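Local coordinates for protein thymine dioxygenase (Neurospora crassa, PDB 5C3Q) that probably acts as a metal- and 2-oxoglutarate-dependent dioxygenase that hydroxylates the methyl group of thymine, holding both thymine and 2-oxoglutarate in its double-stranded beta-helix, at residues A68-L73 with D142-F147. Residues are numbered along the deposited sequence; the frame is centred on the assembly and turned at random.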
loop_
_atom_site.group_PDB
_atom_site.type_symbol
_atom_site.label_atom_id
_atom_site.label_comp_id
_atom_site.label_asym_id
_atom_site.label_seq_id
_atom_site.Cartn_x
_atom_site.Cartn_y
_atom_site.Cartn_z
ATOM N N ALA A 68 17.047 -0.607 3.612
ATOM C CA ALA A 68 17.814 0.351 4.410
ATOM C C ALA A 68 19.168 0.655 3.765
ATOM O O ALA A 68 19.644 1.786 3.815
ATOM C CB ALA A 68 18.007 -0.167 5.830
ATOM N N LYS A 69 19.778 -0.354 3.150
ATOM C CA LYS A 69 21.052 -0.169 2.454
ATOM C C LYS A 69 20.912 0.708 1.210
ATOM O O LYS A 69 21.816 1.481 0.897
ATOM C CB LYS A 69 21.685 -1.520 2.105
ATOM C CG LYS A 69 22.254 -2.241 3.318
ATOM C CD LYS A 69 22.643 -3.674 2.998
ATOM C CE LYS A 69 23.137 -4.398 4.240
ATOM N NZ LYS A 69 23.839 -5.665 3.896
ATOM N N PHE A 70 19.784 0.608 0.508
ATOM C CA PHE A 70 19.547 1.488 -0.637
ATOM C C PHE A 70 19.445 2.948 -0.213
ATOM O O PHE A 70 20.042 3.816 -0.835
ATOM C CB PHE A 70 18.278 1.115 -1.405
ATOM C CG PHE A 70 17.924 2.104 -2.480
ATOM C CD1 PHE A 70 18.481 2.001 -3.747
ATOM C CD2 PHE A 70 17.064 3.164 -2.215
ATOM C CE1 PHE A 70 18.168 2.921 -4.735
ATOM C CE2 PHE A 70 16.749 4.088 -3.197
ATOM C CZ PHE A 70 17.298 3.964 -4.460
ATOM N N PHE A 71 18.666 3.223 0.828
ATOM C CA PHE A 71 18.417 4.609 1.226
ATOM C C PHE A 71 19.646 5.266 1.864
ATOM O O PHE A 71 19.739 6.494 1.910
ATOM C CB PHE A 71 17.173 4.706 2.116
ATOM C CG PHE A 71 15.887 4.454 1.368
ATOM C CD1 PHE A 71 15.437 5.366 0.422
ATOM C CD2 PHE A 71 15.147 3.300 1.587
ATOM C CE1 PHE A 71 14.269 5.140 -0.283
ATOM C CE2 PHE A 71 13.969 3.071 0.889
ATOM C CZ PHE A 71 13.532 3.990 -0.046
ATOM N N LYS A 72 20.592 4.447 2.322
ATOM C CA LYS A 72 21.894 4.935 2.800
ATOM C C LYS A 72 22.824 5.394 1.670
ATOM O O LYS A 72 23.845 6.019 1.937
ATOM C CB LYS A 72 22.598 3.862 3.637
ATOM C CG LYS A 72 22.065 3.747 5.054
ATOM C CD LYS A 72 22.727 2.605 5.808
ATOM C CE LYS A 72 22.444 2.693 7.299
ATOM N NZ LYS A 72 23.141 1.618 8.055
ATOM N N LEU A 73 22.484 5.069 0.423
ATOM C CA LEU A 73 23.206 5.595 -0.740
ATOM C C LEU A 73 23.246 7.123 -0.729
ATOM O O LEU A 73 22.322 7.767 -0.224
ATOM C CB LEU A 73 22.558 5.130 -2.055
ATOM C CG LEU A 73 23.249 4.131 -2.995
ATOM C CD1 LEU A 73 24.266 3.219 -2.321
ATOM C CD2 LEU A 73 22.192 3.315 -3.727
ATOM N N ASP A 142 29.445 -2.992 -3.282
ATOM C CA ASP A 142 29.492 -2.888 -1.824
ATOM C C ASP A 142 28.145 -3.408 -1.294
ATOM O O ASP A 142 27.713 -4.493 -1.685
ATOM C CB ASP A 142 29.767 -1.438 -1.398
ATOM C CG ASP A 142 31.063 -0.894 -1.978
ATOM O OD1 ASP A 142 32.114 -1.551 -1.817
ATOM O OD2 ASP A 142 31.028 0.195 -2.591
ATOM N N ASP A 143 27.481 -2.641 -0.428
ATOM C CA ASP A 143 26.297 -3.115 0.299
ATOM C C ASP A 143 25.091 -3.438 -0.589
ATOM O O ASP A 143 24.172 -4.131 -0.146
ATOM C CB ASP A 143 25.886 -2.101 1.382
ATOM C CG ASP A 143 26.616 -2.315 2.701
ATOM O OD1 ASP A 143 27.485 -3.211 2.782
ATOM O OD2 ASP A 143 26.313 -1.586 3.670
ATOM N N LEU A 144 25.088 -2.951 -1.828
ATOM C CA LEU A 144 23.964 -3.192 -2.737
ATOM C C LEU A 144 24.120 -4.435 -3.615
ATOM O O LEU A 144 23.287 -4.675 -4.489
ATOM C CB LEU A 144 23.681 -1.954 -3.597
ATOM C CG LEU A 144 22.761 -0.939 -2.912
ATOM C CD1 LEU A 144 23.540 -0.079 -1.927
ATOM C CD2 LEU A 144 22.051 -0.072 -3.937
ATOM N N VAL A 145 25.165 -5.230 -3.386
ATOM C CA VAL A 145 25.286 -6.518 -4.061
ATOM C C VAL A 145 24.175 -7.414 -3.521
ATOM O O VAL A 145 24.102 -7.664 -2.319
ATOM C CB VAL A 145 26.662 -7.178 -3.832
ATOM C CG1 VAL A 145 26.700 -8.580 -4.428
ATOM C CG2 VAL A 145 27.770 -6.322 -4.431
ATOM N N GLY A 146 23.304 -7.874 -4.415
ATOM C CA GLY A 146 22.153 -8.688 -4.036
ATOM C C GLY A 146 20.851 -7.907 -3.983
ATOM O O GLY A 146 19.792 -8.496 -3.776
ATOM N N PHE A 147 20.924 -6.588 -4.171
ATOM C CA PHE A 147 19.744 -5.722 -4.093
ATOM C C PHE A 147 18.657 -6.142 -5.077
ATOM O O PHE A 147 17.505 -6.324 -4.687
ATOM C CB PHE A 147 20.111 -4.249 -4.331
ATOM C CG PHE A 147 18.933 -3.309 -4.239
ATOM C CD1 PHE A 147 18.489 -2.849 -3.009
ATOM C CD2 PHE A 147 18.256 -2.898 -5.387
ATOM C CE1 PHE A 147 17.397 -1.997 -2.917
ATOM C CE2 PHE A 147 17.165 -2.042 -5.302
ATOM C CZ PHE A 147 16.736 -1.591 -4.066
#
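Phe70 and Phe147 set their rings nearly parallel, with planes at 26°, but slid so far apart that they barely overlap. The closest touch is therefore not ring on ring: CE1 of Phe147 meets CB of Phe70 at 3.6 Å. Each phenylalanine has CG anti to its own backbone N (chi1 173° for Phe70, -179° for Phe147), which sends both rings into the space between the segments. CE1 of Phe71 lies in plane at the edge of the Phe70 ring. In turn, CD2 of Phe70 sits over the centre of one face of the Phe71 ring, 3.8 Å above its plane.

Leu144 packs beside the Phe70 ring. Its CD2 comes to 4.1 Å from CD1 of Phe70, and its CD1 lies against the backbone O of Lys69. Leu73 and Leu144 meet tip to tip. Their CD1 pair and their CD2 pair are each 3.4 Å apart, tighter than usual. The Leu73 torsions are not staggered, so the exact placing of its methyls is doubtful.

Lys69 crosses the Asp143 side chain at about a right angle. Its extended chain lays CD 3.5 Å from the backbone O of Asp143. NZ stays 4.5 Å from Asp143 OD1, beyond a salt bridge, so any attraction is probably weak. Replacing Lys69 with alanine removes the methylenes that lie on Asp143, and would probably leave the Asp143 carboxylate without this nearby positive charge.

No hydrogen bond joins the segments. The contact joins the C-terminal end of helix 57-71 to the loop leading into helix 147-173. Pro138 touches Phe70, Leu144 and Phe147. Tyr123 meets the Phe70 ring, and Leu193 packs on Phe71 and Phe147. Their strands, 121-125 and 190-200, are neighbours in the main sheet of the double-stranded beta-helix, so the contact lies beside this sheet.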